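Long-range contacts in pyruvate formate-lyase 2 (Archaeoglobus fulgidus, PDB 2F3O), which is of unknown function but belongs to the glycyl radical enzymes, probably acting as a lyase related to pyruvate formate-lyase and glycerol dehydratase: residues A151-Y160 / L264-M275; N505-S515 / G525-A533. All coordinates share one frame; numbering follows the deposited sequence.

In the fold
Both segments of contact 1 precede those of contact 2 along the chain. Their centres lie about 12 Å apart, and both sit inside the pyruvate formate lyase-like region. Contact 1 joins a loop carrying strand 156-157 to the end of helix 250-267 and strand 273-274. Its centre lies about 10 Å from the centre of the chain. Contact 2 is centred farther out, about 20 Å from that point, where the turn between helices 477-508 and 512-516 meets the loop leading into strand 535-543. E267 accepts from L513 N and L514 N, and its carbonyl O probably bonds K509 NZ. The end of helix 250-267 thus joins buried contact 1, with its glycerol site, to the helix turn of contact 2.

Contact 1 (A151-Y160 / L264-M275); sequences AGISHVAVNY and LHQENYEQAISM. With GOL (glycerol), chain D.
H155 packs against Q271 and A272, and its side chain can be followed outward from CB. CG of H155 lies anti to the carbonyl carbon (chi1 -64°), beside the backbone N, a setting in which the ring lies along the Q271 side chain. H155 CD2 rests 3.5 Å from A272 CB. H155 CE1 lies 3.4 Å from Q271 CB and also meets Y269 OH, at the edge of the ring. H155 ND1 donates to I153 O at 2.8 Å, in the ring plane, on a nearly straight bond. H155 NE2 is hydrogen-bonded to glycerol O2 at 3.1 Å. Q271 O lies over one face of the ring and takes the backbone N-H of H155. The Q271 side chain points the same way as H155, and its OE1 accepts from glycerol O3.

Y269 is covered by the other loop. A151 O and G152 N lie over one face of its ring. A151 CB is 3.4 Å from Y269 CE1. S154 OG donates to Y269 O at 2.7 Å. Farther along, V156 O accepts from S274 N, and V158 N donates to S274 O at 2.9 Å. These bonds make a short parallel pairing. Beyond it, V158 CG2 meets L264 CD1 tip to tip.

E428, N332 and D440 also bond the glycerol, so the contact lines part of a polar pocket. The bond from H155 ND1 to I153 O fixes the turn of the ring and leaves NE2 facing the glycerol, beside Q271 OE1. This pairing could suit a hydroxyl-bearing molecule, though the natural substrate is not established.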
loop_
_atom_site.group_PDB
_atom_site.type_symbol
_atom_site.label_atom_id
_atom_site.label_comp_id
_atom_site.label_asym_id
_atom_site.label_seq_id
_atom_site.Cartn_x
_atom_site.Cartn_y
_atom_site.Cartn_z
ATOM N N ALA A 151 23.248 -16.694 -15.859
ATOM C CA ALA A 151 23.652 -17.957 -15.280
ATOM C C ALA A 151 22.857 -18.295 -14.033
ATOM O O ALA A 151 22.951 -19.417 -13.525
ATOM C CB ALA A 151 25.129 -17.919 -14.964
ATOM N N GLY A 152 22.084 -17.326 -13.547
ATOM C CA GLY A 152 21.381 -17.469 -12.268
ATOM C C GLY A 152 21.831 -16.385 -11.303
ATOM O O GLY A 152 22.597 -15.493 -11.694
ATOM N N ILE A 153 21.375 -16.438 -10.049
ATOM C CA ILE A 153 21.718 -15.370 -9.106
ATOM C C ILE A 153 22.782 -15.731 -8.077
ATOM O O ILE A 153 23.865 -15.164 -8.124
ATOM C CB ILE A 153 20.495 -14.773 -8.389
ATOM C CG1 ILE A 153 19.392 -14.460 -9.398
ATOM C CG2 ILE A 153 20.898 -13.521 -7.591
ATOM C CD1 ILE A 153 19.760 -13.392 -10.363
ATOM N N SER A 154 22.473 -16.645 -7.157
ATOM C CA SER A 154 23.385 -17.001 -6.058
ATOM C C SER A 154 23.958 -15.775 -5.318
ATOM O O SER A 154 23.214 -14.836 -4.998
ATOM C CB SER A 154 24.522 -17.893 -6.552
ATOM O OG SER A 154 24.056 -19.141 -7.021
ATOM N N HIS A 155 25.269 -15.781 -5.074
ATOM C CA HIS A 155 25.957 -14.663 -4.404
ATOM C C HIS A 155 25.290 -14.166 -3.149
ATOM O O HIS A 155 24.876 -13.022 -3.093
ATOM C CB HIS A 155 26.128 -13.474 -5.348
ATOM C CG HIS A 155 27.000 -13.768 -6.514
ATOM N ND1 HIS A 155 26.539 -14.429 -7.630
ATOM C CD2 HIS A 155 28.310 -13.517 -6.730
ATOM C CE1 HIS A 155 27.525 -14.560 -8.494
ATOM N NE2 HIS A 155 28.617 -14.037 -7.962
ATOM N N VAL A 156 25.152 -15.025 -2.162
ATOM C CA VAL A 156 24.559 -14.611 -0.914
ATOM C C VAL A 156 25.183 -15.455 0.172
ATOM O O VAL A 156 25.393 -16.650 -0.024
ATOM C CB VAL A 156 22.997 -14.744 -0.948
ATOM C CG1 VAL A 156 22.558 -16.082 -1.493
ATOM C CG2 VAL A 156 22.387 -14.478 0.423
ATOM N N ALA A 157 25.560 -14.833 1.279
ATOM C CA ALA A 157 25.856 -15.585 2.473
ATOM C C ALA A 157 24.537 -16.076 3.108
ATOM O O ALA A 157 23.698 -15.281 3.536
ATOM C CB ALA A 157 26.646 -14.750 3.447
ATOM N N VAL A 158 24.384 -17.397 3.134
ATOM C CA VAL A 158 23.243 -18.116 3.675
ATOM C C VAL A 158 23.014 -17.847 5.150
ATOM O O VAL A 158 23.951 -17.852 5.942
ATOM C CB VAL A 158 23.523 -19.602 3.523
ATOM C CG1 VAL A 158 22.402 -20.432 4.082
ATOM C CG2 VAL A 158 23.776 -19.932 2.076
ATOM N N ASN A 159 21.770 -17.594 5.529
ATOM C CA ASN A 159 21.474 -17.332 6.927
ATOM C C ASN A 159 21.452 -18.620 7.764
ATOM O O ASN A 159 20.384 -19.142 8.090
ATOM C CB ASN A 159 20.154 -16.592 7.039
ATOM C CG ASN A 159 19.941 -15.950 8.394
ATOM O OD1 ASN A 159 20.573 -16.319 9.387
ATOM N ND2 ASN A 159 18.995 -15.004 8.452
ATOM N N TYR A 160 22.634 -19.109 8.125
ATOM C CA TYR A 160 22.727 -20.260 9.003
ATOM C C TYR A 160 22.150 -20.097 10.400
ATOM O O TYR A 160 21.474 -21.012 10.862
ATOM C CB TYR A 160 24.125 -20.878 9.006
ATOM C CG TYR A 160 24.361 -21.596 7.706
ATOM C CD1 TYR A 160 25.309 -21.155 6.808
ATOM C CD2 TYR A 160 23.579 -22.680 7.352
ATOM C CE1 TYR A 160 25.493 -21.796 5.599
ATOM C CE2 TYR A 160 23.748 -23.325 6.147
ATOM C CZ TYR A 160 24.701 -22.879 5.270
ATOM O OH TYR A 160 24.880 -23.517 4.072
ATOM N N LEU A 264 22.375 -26.728 -1.379
ATOM C CA LEU A 264 22.165 -25.445 -2.069
ATOM C C LEU A 264 22.842 -25.444 -3.401
ATOM O O LEU A 264 22.346 -24.835 -4.341
ATOM C CB LEU A 264 22.682 -24.265 -1.250
ATOM C CG LEU A 264 21.631 -23.882 -0.215
ATOM C CD1 LEU A 264 22.143 -22.872 0.771
ATOM C CD2 LEU A 264 20.382 -23.396 -0.891
ATOM N N HIS A 265 23.949 -26.176 -3.488
ATOM C CA HIS A 265 24.707 -26.249 -4.708
ATOM C C HIS A 265 24.084 -27.144 -5.769
ATOM O O HIS A 265 24.627 -27.281 -6.874
ATOM C CB HIS A 265 26.138 -26.643 -4.406
ATOM C CG HIS A 265 26.971 -25.489 -3.958
ATOM N ND1 HIS A 265 27.034 -25.086 -2.640
ATOM C CD2 HIS A 265 27.731 -24.617 -4.660
ATOM C CE1 HIS A 265 27.818 -24.026 -2.545
ATOM N NE2 HIS A 265 28.254 -23.724 -3.756
ATOM N N GLN A 266 22.931 -27.731 -5.455
ATOM C CA GLN A 266 22.245 -28.553 -6.433
ATOM C C GLN A 266 21.116 -27.747 -7.015
ATOM O O GLN A 266 20.607 -28.073 -8.079
ATOM C CB GLN A 266 21.714 -29.846 -5.817
ATOM C CG GLN A 266 22.683 -30.629 -4.939
ATOM C CD GLN A 266 24.027 -30.861 -5.595
ATOM O OE1 GLN A 266 24.126 -31.232 -6.775
ATOM N NE2 GLN A 266 25.084 -30.633 -4.830
ATOM N N GLU A 267 20.740 -26.682 -6.313
ATOM C CA GLU A 267 19.679 -25.790 -6.770
ATOM C C GLU A 267 20.248 -24.530 -7.441
ATOM O O GLU A 267 19.772 -24.097 -8.484
ATOM C CB GLU A 267 18.787 -25.401 -5.592
ATOM C CG GLU A 267 17.810 -24.258 -5.872
ATOM C CD GLU A 267 17.023 -23.826 -4.644
ATOM O OE1 GLU A 267 17.592 -23.145 -3.761
ATOM O OE2 GLU A 267 15.828 -24.186 -4.570
ATOM N N ASN A 268 21.284 -23.956 -6.841
ATOM C CA ASN A 268 21.811 -22.665 -7.274
ATOM C C ASN A 268 23.171 -22.822 -7.865
ATOM O O ASN A 268 23.948 -23.657 -7.384
ATOM C CB ASN A 268 21.936 -21.738 -6.080
ATOM C CG ASN A 268 20.639 -21.556 -5.388
ATOM O OD1 ASN A 268 19.820 -20.731 -5.797
ATOM N ND2 ASN A 268 20.415 -22.343 -4.342
ATOM N N TYR A 269 23.479 -21.995 -8.864
ATOM C CA TYR A 269 24.748 -22.115 -9.569
ATOM C C TYR A 269 25.958 -21.756 -8.696
ATOM O O TYR A 269 25.827 -21.117 -7.657
ATOM C CB TYR A 269 24.701 -21.420 -10.953
ATOM C CG TYR A 269 25.186 -20.002 -11.006
ATOM C CD1 TYR A 269 26.205 -19.639 -11.877
ATOM C CD2 TYR A 269 24.626 -19.018 -10.189
ATOM C CE1 TYR A 269 26.669 -18.331 -11.940
ATOM C CE2 TYR A 269 25.090 -17.704 -10.227
ATOM C CZ TYR A 269 26.112 -17.366 -11.114
ATOM O OH TYR A 269 26.576 -16.073 -11.146
ATOM N N GLU A 270 27.126 -22.200 -9.147
ATOM C CA GLU A 270 28.374 -22.336 -8.370
ATOM C C GLU A 270 28.964 -21.100 -7.720
ATOM O O GLU A 270 29.932 -21.221 -6.980
ATOM C CB GLU A 270 29.454 -22.873 -9.295
ATOM C CG GLU A 270 28.884 -23.481 -10.554
ATOM C CD GLU A 270 28.813 -22.526 -11.751
ATOM O OE1 GLU A 270 29.691 -21.635 -11.885
ATOM O OE2 GLU A 270 27.870 -22.684 -12.569
ATOM N N GLN A 271 28.425 -19.917 -7.994
ATOM C CA GLN A 271 29.098 -18.708 -7.558
ATOM C C GLN A 271 28.654 -18.144 -6.207
ATOM O O GLN A 271 27.521 -17.691 -6.034
ATOM C CB GLN A 271 29.033 -17.630 -8.636
ATOM C CG GLN A 271 29.481 -18.105 -9.978
ATOM C CD GLN A 271 30.901 -18.539 -9.957
ATOM O OE1 GLN A 271 31.758 -17.786 -9.512
ATOM N NE2 GLN A 271 31.177 -19.752 -10.436
ATOM N N ALA A 272 29.573 -18.192 -5.258
ATOM C CA ALA A 272 29.548 -17.332 -4.087
ATOM C C ALA A 272 28.497 -17.625 -3.046
ATOM O O ALA A 272 28.127 -16.730 -2.301
ATOM C CB ALA A 272 29.533 -15.868 -4.478
ATOM N N ILE A 273 28.012 -18.860 -2.996
ATOM C CA ILE A 273 27.097 -19.250 -1.942
ATOM C C ILE A 273 27.931 -19.389 -0.677
ATOM O O ILE A 273 28.721 -20.311 -0.552
ATOM C CB ILE A 273 26.424 -20.579 -2.266
ATOM C CG1 ILE A 273 25.789 -20.519 -3.641
ATOM C CG2 ILE A 273 25.381 -20.920 -1.232
ATOM C CD1 ILE A 273 25.112 -21.797 -4.028
ATOM N N SER A 274 27.767 -18.463 0.256
ATOM C CA SER A 274 28.723 -18.318 1.349
ATOM C C SER A 274 28.126 -18.642 2.703
ATOM O O SER A 274 26.913 -18.799 2.835
ATOM C CB SER A 274 29.289 -16.906 1.340
ATOM O OG SER A 274 29.826 -16.611 0.054
ATOM N N MET A 275 28.973 -18.759 3.714
ATOM C CA MET A 275 28.511 -19.241 5.007
ATOM C C MET A 275 28.385 -18.158 6.075
ATOM O O MET A 275 27.902 -18.418 7.175
ATOM C CB MET A 275 29.400 -20.377 5.498
ATOM C CG MET A 275 29.126 -21.698 4.807
ATOM S SD MET A 275 30.494 -22.861 5.034
ATOM C CE MET A 275 31.296 -22.734 3.430
HETATM C C1 GOL D . 32.248 -13.383 -6.555
HETATM O O1 GOL D . 31.453 -12.280 -6.881
HETATM C C2 GOL D . 32.593 -14.140 -7.818
HETATM O O2 GOL D . 31.592 -14.033 -8.816
HETATM C C3 GOL D . 32.787 -15.568 -7.367
HETATM O O3 GOL D . 33.690 -16.171 -8.250
HETATM O O HOH W 1 24.861 -14.122 -11.083
HETATM O O HOH W 2 19.988 -18.035 -6.732
#

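Contact 2 (N505-S515 / G525-A533); sequences NAEVKPTPLLS and GVDVSRGGA
D527 takes four hydrogen bonds on one carboxylate, two of them from T511 and S515 across the contact. D527 OD2 accepts three. T511 N reaches D527 OD2 at 3.2 Å on the syn side. S529 OG meets D527 OD2 from the anti side at 2.8 Å, and S529 N comes from above the carboxylate plane. The bond from S529 N makes an Asx turn. D527 OD1 takes S515 OG at 2.6 Å, again from above the plane. The CG of D527 lies anti to the backbone N (chi1 -168°), which carries the carboxylate across to the start of helix 512-516.

S515 OG works in both directions. Besides donating to D527, S515 OG accepts from V528 N at 2.7 Å, on a nearly straight bond of 176°. V528 CG1 packs 3.4 Å from T511 OG1. A leucine at D527 would probably leave T511 N and the hydroxyls of S515 and S529 without their acceptor, and set the loop free to shift against the helix.

At the end of helix 477-508, A506 CB touches S529 O and lies over the centre of one face of the R530 guanidinium. The bent R530 chain also brings R530 NH2 to E507 OE2 at 2.6 Å. This salt bridge has its carboxylate and guanidinium planes 73° apart. E191 of a third subunit is a weak, long second partner of R530 NH1.

The contact thus holds the turn between two helices to the loop before strand 535-543. The buried charge of D527 is spread over four donors, which would probably keep it ionised.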
loop_
_atom_site.group_PDB
_atom_site.type_symbol
_atom_site.label_atom_id
_atom_site.label_comp_id
_atom_site.label_asym_id
_atom_site.label_seq_id
_atom_site.Cartn_x
_atom_site.Cartn_y
_atom_site.Cartn_z
ATOM N N ASN A 505 14.825 -14.460 -14.030
ATOM C CA ASN A 505 15.116 -15.428 -12.993
ATOM C C ASN A 505 13.861 -15.733 -12.195
ATOM O O ASN A 505 13.491 -16.885 -12.040
ATOM C CB ASN A 505 16.204 -14.918 -12.069
ATOM C CG ASN A 505 17.603 -15.321 -12.529
ATOM O OD1 ASN A 505 18.164 -16.315 -12.035
ATOM N ND2 ASN A 505 18.185 -14.543 -13.464
ATOM N N ALA A 506 13.162 -14.693 -11.751
ATOM C CA ALA A 506 11.911 -14.845 -10.997
ATOM C C ALA A 506 10.894 -15.701 -11.719
ATOM O O ALA A 506 10.104 -16.394 -11.086
ATOM C CB ALA A 506 11.308 -13.492 -10.681
ATOM N N GLU A 507 10.935 -15.675 -13.040
ATOM C CA GLU A 507 9.948 -16.388 -13.809
ATOM C C GLU A 507 10.320 -17.803 -14.166
ATOM O O GLU A 507 9.448 -18.664 -14.164
ATOM C CB GLU A 507 9.604 -15.623 -15.071
ATOM C CG GLU A 507 8.809 -14.379 -14.803
ATOM C CD GLU A 507 7.458 -14.677 -14.192
ATOM O OE1 GLU A 507 6.651 -15.386 -14.832
ATOM O OE2 GLU A 507 7.193 -14.182 -13.073
ATOM N N VAL A 508 11.587 -18.062 -14.489
ATOM C CA VAL A 508 11.957 -19.408 -14.972
ATOM C C VAL A 508 12.885 -20.192 -14.053
ATOM O O VAL A 508 13.135 -21.375 -14.271
ATOM C CB VAL A 508 12.543 -19.400 -16.416
ATOM C CG1 VAL A 508 11.948 -18.275 -17.248
ATOM C CG2 VAL A 508 14.055 -19.297 -16.393
ATOM N N LYS A 509 13.382 -19.528 -13.020
ATOM C CA LYS A 509 14.297 -20.133 -12.069
ATOM C C LYS A 509 14.074 -19.509 -10.689
ATOM O O LYS A 509 14.940 -18.784 -10.161
ATOM C CB LYS A 509 15.735 -19.920 -12.569
ATOM C CG LYS A 509 16.899 -20.405 -11.690
ATOM C CD LYS A 509 17.022 -21.870 -11.714
ATOM C CE LYS A 509 18.241 -22.290 -10.951
ATOM N NZ LYS A 509 18.001 -23.631 -10.348
ATOM N N PRO A 510 12.892 -19.754 -10.096
ATOM C CA PRO A 510 12.846 -19.415 -8.677
ATOM C C PRO A 510 13.634 -20.469 -7.873
ATOM O O PRO A 510 13.839 -21.595 -8.346
ATOM C CB PRO A 510 11.353 -19.433 -8.344
ATOM C CG PRO A 510 10.747 -20.360 -9.352
ATOM C CD PRO A 510 11.622 -20.327 -10.581
ATOM N N THR A 511 14.132 -20.090 -6.703
ATOM C CA THR A 511 15.024 -20.964 -5.957
ATOM C C THR A 511 14.568 -21.164 -4.515
ATOM O O THR A 511 15.081 -20.518 -3.600
ATOM C CB THR A 511 16.453 -20.416 -5.991
ATOM O OG1 THR A 511 16.472 -19.060 -5.522
ATOM C CG2 THR A 511 17.012 -20.466 -7.419
ATOM N N PRO A 512 13.590 -22.062 -4.311
ATOM C CA PRO A 512 12.886 -22.263 -3.044
ATOM C C PRO A 512 13.720 -22.674 -1.840
ATOM O O PRO A 512 13.423 -22.235 -0.740
ATOM C CB PRO A 512 11.898 -23.387 -3.360
ATOM C CG PRO A 512 11.798 -23.424 -4.827
ATOM C CD PRO A 512 13.080 -22.948 -5.369
ATOM N N LEU A 513 14.721 -23.526 -2.000
ATOM C CA LEU A 513 15.538 -23.890 -0.830
ATOM C C LEU A 513 16.307 -22.685 -0.297
ATOM O O LEU A 513 16.242 -22.401 0.913
ATOM C CB LEU A 513 16.479 -25.065 -1.116
ATOM C CG LEU A 513 17.406 -25.487 0.026
ATOM C CD1 LEU A 513 16.623 -25.951 1.228
ATOM C CD2 LEU A 513 18.369 -26.573 -0.434
ATOM N N LEU A 514 16.975 -21.966 -1.213
ATOM C CA LEU A 514 17.680 -20.734 -0.921
ATOM C C LEU A 514 16.764 -19.714 -0.270
ATOM O O LEU A 514 17.160 -19.036 0.678
ATOM C CB LEU A 514 18.283 -20.161 -2.200
ATOM C CG LEU A 514 19.045 -18.841 -2.041
ATOM C CD1 LEU A 514 20.197 -19.016 -1.075
ATOM C CD2 LEU A 514 19.512 -18.299 -3.377
ATOM N N SER A 515 15.533 -19.626 -0.755
ATOM C CA SER A 515 14.524 -18.781 -0.117
ATOM C C SER A 515 14.315 -19.074 1.359
ATOM O O SER A 515 14.151 -18.152 2.135
ATOM C CB SER A 515 13.185 -18.897 -0.832
ATOM O OG SER A 515 13.251 -18.223 -2.058
ATOM N N GLY A 525 6.309 -15.530 2.554
ATOM C CA GLY A 525 5.803 -16.463 1.567
ATOM C C GLY A 525 6.070 -16.045 0.142
ATOM O O GLY A 525 5.281 -16.340 -0.752
ATOM N N VAL A 526 7.173 -15.324 -0.068
ATOM C CA VAL A 526 7.618 -14.948 -1.419
ATOM C C VAL A 526 9.031 -15.425 -1.647
ATOM O O VAL A 526 9.858 -15.360 -0.748
ATOM C CB VAL A 526 7.409 -13.414 -1.740
ATOM C CG1 VAL A 526 7.156 -12.616 -0.510
ATOM C CG2 VAL A 526 8.537 -12.824 -2.526
ATOM N N ASP A 527 9.283 -15.975 -2.829
ATOM C CA ASP A 527 10.620 -16.430 -3.202
ATOM C C ASP A 527 11.653 -15.294 -3.226
ATOM O O ASP A 527 11.327 -14.158 -3.540
ATOM C CB ASP A 527 10.583 -17.106 -4.575
ATOM C CG ASP A 527 11.873 -17.853 -4.894
ATOM O OD1 ASP A 527 12.085 -18.943 -4.317
ATOM O OD2 ASP A 527 12.692 -17.357 -5.696
ATOM N N VAL A 528 12.894 -15.633 -2.891
ATOM C CA VAL A 528 14.041 -14.747 -2.991
ATOM C C VAL A 528 14.273 -14.029 -4.339
ATOM O O VAL A 528 14.681 -12.864 -4.362
ATOM C CB VAL A 528 15.307 -15.489 -2.524
ATOM C CG1 VAL A 528 15.943 -16.290 -3.630
ATOM C CG2 VAL A 528 16.279 -14.518 -1.871
ATOM N N SER A 529 13.951 -14.680 -5.453
ATOM C CA SER A 529 14.197 -14.093 -6.738
ATOM C C SER A 529 13.091 -13.117 -7.104
ATOM O O SER A 529 13.160 -12.416 -8.118
ATOM C CB SER A 529 14.286 -15.181 -7.776
ATOM O OG SER A 529 13.039 -15.785 -7.932
ATOM N N ARG A 530 12.066 -13.075 -6.271
ATOM C CA ARG A 530 10.932 -12.202 -6.492
ATOM C C ARG A 530 11.032 -11.027 -5.490
ATOM O O ARG A 530 10.299 -10.043 -5.573
ATOM C CB ARG A 530 9.650 -13.031 -6.342
ATOM C CG ARG A 530 8.333 -12.284 -6.430
ATOM C CD ARG A 530 7.940 -11.994 -7.859
ATOM N NE ARG A 530 7.641 -13.216 -8.591
ATOM C CZ ARG A 530 7.276 -13.232 -9.868
ATOM N NH1 ARG A 530 7.158 -12.088 -10.551
ATOM N NH2 ARG A 530 7.018 -14.393 -10.458
ATOM N N GLY A 531 11.967 -11.122 -4.553
ATOM C CA GLY A 531 12.231 -9.989 -3.707
ATOM C C GLY A 531 11.874 -10.112 -2.250
ATOM O O GLY A 531 11.857 -9.118 -1.554
ATOM N N GLY A 532 11.615 -11.319 -1.764
ATOM C CA GLY A 532 11.241 -11.519 -0.365
ATOM C C GLY A 532 12.268 -11.181 0.706
ATOM O O GLY A 532 11.920 -11.160 1.881
ATOM N N ALA A 533 13.527 -10.917 0.330
ATOM C CA ALA A 533 14.569 -10.598 1.313
ATOM C C ALA A 533 14.313 -9.216 1.889
ATOM O O ALA A 533 13.685 -8.420 1.214
ATOM C CB ALA A 533 15.903 -10.639 0.667
#